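Local coordinates for tRNA (guanine-N(1)-)-methyltransferase (Aquifex aeolicus, PDB 1OY5), which probably methylates N1 of guanosine-37 in various tRNAs as a homodimer, using S-adenosyl-L-methionine as methyl donor, at residues Glu68-Ala73 against Met111-Arg116. Sequence-based numbering, arbitrary orientation.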
# COMPACT_ATOMS: atom_id res chain seq x y z
N GLU A 68 -7.10 -6.27 24.86
CA GLU A 68 -6.68 -7.58 25.38
C GLU A 68 -5.97 -8.44 24.36
O GLU A 68 -4.89 -8.91 24.61
CB GLU A 68 -7.87 -8.35 25.94
CG GLU A 68 -8.58 -7.61 27.05
CD GLU A 68 -9.78 -6.83 26.57
OE1 GLU A 68 -10.89 -7.10 27.05
OE2 GLU A 68 -9.60 -5.97 25.71
N PRO A 69 -6.61 -8.67 23.22
CA PRO A 69 -6.09 -9.61 22.22
C PRO A 69 -4.76 -9.18 21.65
O PRO A 69 -3.86 -10.01 21.44
CB PRO A 69 -7.19 -9.64 21.16
CG PRO A 69 -8.37 -9.11 21.82
CD PRO A 69 -7.91 -8.10 22.82
N ILE A 70 -4.61 -7.89 21.41
CA ILE A 70 -3.32 -7.36 20.96
C ILE A 70 -2.25 -7.51 22.05
O ILE A 70 -1.11 -7.84 21.75
CB ILE A 70 -3.47 -5.91 20.52
CG1 ILE A 70 -4.30 -5.85 19.24
CG2 ILE A 70 -2.09 -5.25 20.32
CD1 ILE A 70 -4.62 -4.45 18.86
N TYR A 71 -2.59 -7.28 23.31
CA TYR A 71 -1.61 -7.41 24.39
C TYR A 71 -1.21 -8.89 24.58
O TYR A 71 -0.04 -9.23 24.76
CB TYR A 71 -2.14 -6.82 25.70
CG TYR A 71 -1.66 -5.42 25.95
CD1 TYR A 71 -0.37 -5.18 26.42
CD2 TYR A 71 -2.48 -4.33 25.70
CE1 TYR A 71 0.08 -3.89 26.65
CE2 TYR A 71 -2.04 -3.04 25.93
CZ TYR A 71 -0.75 -2.84 26.41
OH TYR A 71 -0.32 -1.56 26.62
N GLU A 72 -2.21 -9.75 24.52
CA GLU A 72 -2.00 -11.18 24.55
C GLU A 72 -1.08 -11.61 23.37
O GLU A 72 -0.12 -12.34 23.54
CB GLU A 72 -3.36 -11.86 24.42
CG GLU A 72 -3.68 -12.96 25.41
CD GLU A 72 -3.48 -12.53 26.83
OE1 GLU A 72 -4.42 -11.92 27.39
OE2 GLU A 72 -2.39 -12.82 27.39
N ALA A 73 -1.37 -11.15 22.17
CA ALA A 73 -0.55 -11.51 21.03
C ALA A 73 0.91 -11.04 21.22
O ALA A 73 1.87 -11.77 20.89
CB ALA A 73 -1.13 -10.94 19.78
N MET A 111 7.04 -6.42 14.91
CA MET A 111 5.66 -6.79 15.05
C MET A 111 4.91 -5.61 14.50
O MET A 111 5.20 -4.46 14.87
CB MET A 111 5.31 -7.02 16.51
CG MET A 111 3.82 -6.96 16.82
SD MET A 111 3.39 -7.32 18.51
CE MET A 111 3.47 -8.88 18.49
N ILE A 112 3.96 -5.86 13.61
CA ILE A 112 3.15 -4.83 13.00
C ILE A 112 1.71 -5.08 13.37
O ILE A 112 1.16 -6.11 13.05
CB ILE A 112 3.28 -4.87 11.49
CG1 ILE A 112 4.73 -4.68 11.07
CG2 ILE A 112 2.43 -3.80 10.87
CD1 ILE A 112 4.92 -4.96 9.59
N ILE A 113 1.12 -4.13 14.07
CA ILE A 113 -0.26 -4.24 14.51
C ILE A 113 -1.10 -3.60 13.42
O ILE A 113 -0.97 -2.41 13.21
CB ILE A 113 -0.46 -3.47 15.83
CG1 ILE A 113 0.44 -4.04 16.93
CG2 ILE A 113 -1.90 -3.59 16.30
CD1 ILE A 113 0.41 -3.31 18.20
N CYS A 114 -1.96 -4.39 12.75
CA CYS A 114 -2.76 -3.88 11.66
C CYS A 114 -4.04 -3.25 12.18
O CYS A 114 -4.85 -3.91 12.74
CB CYS A 114 -3.06 -4.98 10.63
SG CYS A 114 -1.62 -5.67 9.79
N GLY A 115 -4.21 -1.95 12.00
CA GLY A 115 -5.42 -1.29 12.45
C GLY A 115 -6.67 -1.70 11.67
O GLY A 115 -6.60 -2.38 10.60
N ARG A 116 -7.82 -1.34 12.24
CA ARG A 116 -9.13 -1.59 11.63
C ARG A 116 -10.18 -0.71 12.26
O ARG A 116 -9.99 -0.16 13.35
CB ARG A 116 -9.59 -3.02 11.86
CG ARG A 116 -8.61 -4.10 11.50
CD ARG A 116 -8.51 -4.40 10.01
NE ARG A 116 -9.78 -4.49 9.31
CZ ARG A 116 -9.87 -4.51 7.99
NH1 ARG A 116 -8.76 -4.49 7.25
NH2 ARG A 116 -11.04 -4.57 7.40
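Met111 reaches from strand 109-114 toward helix 67-81 and brings its terminal methyl CE to 4.1 Å from the backbone O of Ala73. With CG anti to the backbone N (chi1 161°), the chain leaves the strand extended and bends only at chi3, which suits a long, flexible thioether spanning the gap between strand and helix; the small Ala73 lets it come up to the helix backbone. Its backbone pairs with Phe85 and Leu87, so the strand is held in the parallel sheet while the side chain faces the helix. Ile112, next along, points to the other face of the sheet, where it packs on Ala146 and Val149 of helix 143-155; this alternation lets one central strand serve two helical layers. Ile113 turns back and makes the main contact. Its CD1 lies 3.8 Å from CG2 of Ile70, and its CG2 is 3.8 Å from CD1 of Ile70, so the short branch of each isoleucine meets the end of the other's long arm. A chi1 of -60° at Ile113 turns both CG2 and the CG1-CD1 arm to Ile70. A beta-branched residue fits the extended strand at Ile113, and the same shape on the helix gives Ile70 two methyls to present; the CA atoms stay 7.8 Å apart. Leu11 of strand 6-12 touches Met111, Ile113 and Ile70, continuing the apolar layer. Past the strand end, the chain runs into Gly115, which by similarity belongs to the S-adenosyl-L-methionine site. No hydrogen bond joins the two segments: the helix bonds within itself, as from Ala73 N to Pro69 O, and the strand to its neighbours in the sheet, while buried methyl groups contribute to the packing of helix 67-81 on the parallel sheet of the SPOUT-clan domain by van der Waals contact and the hydrophobic effect.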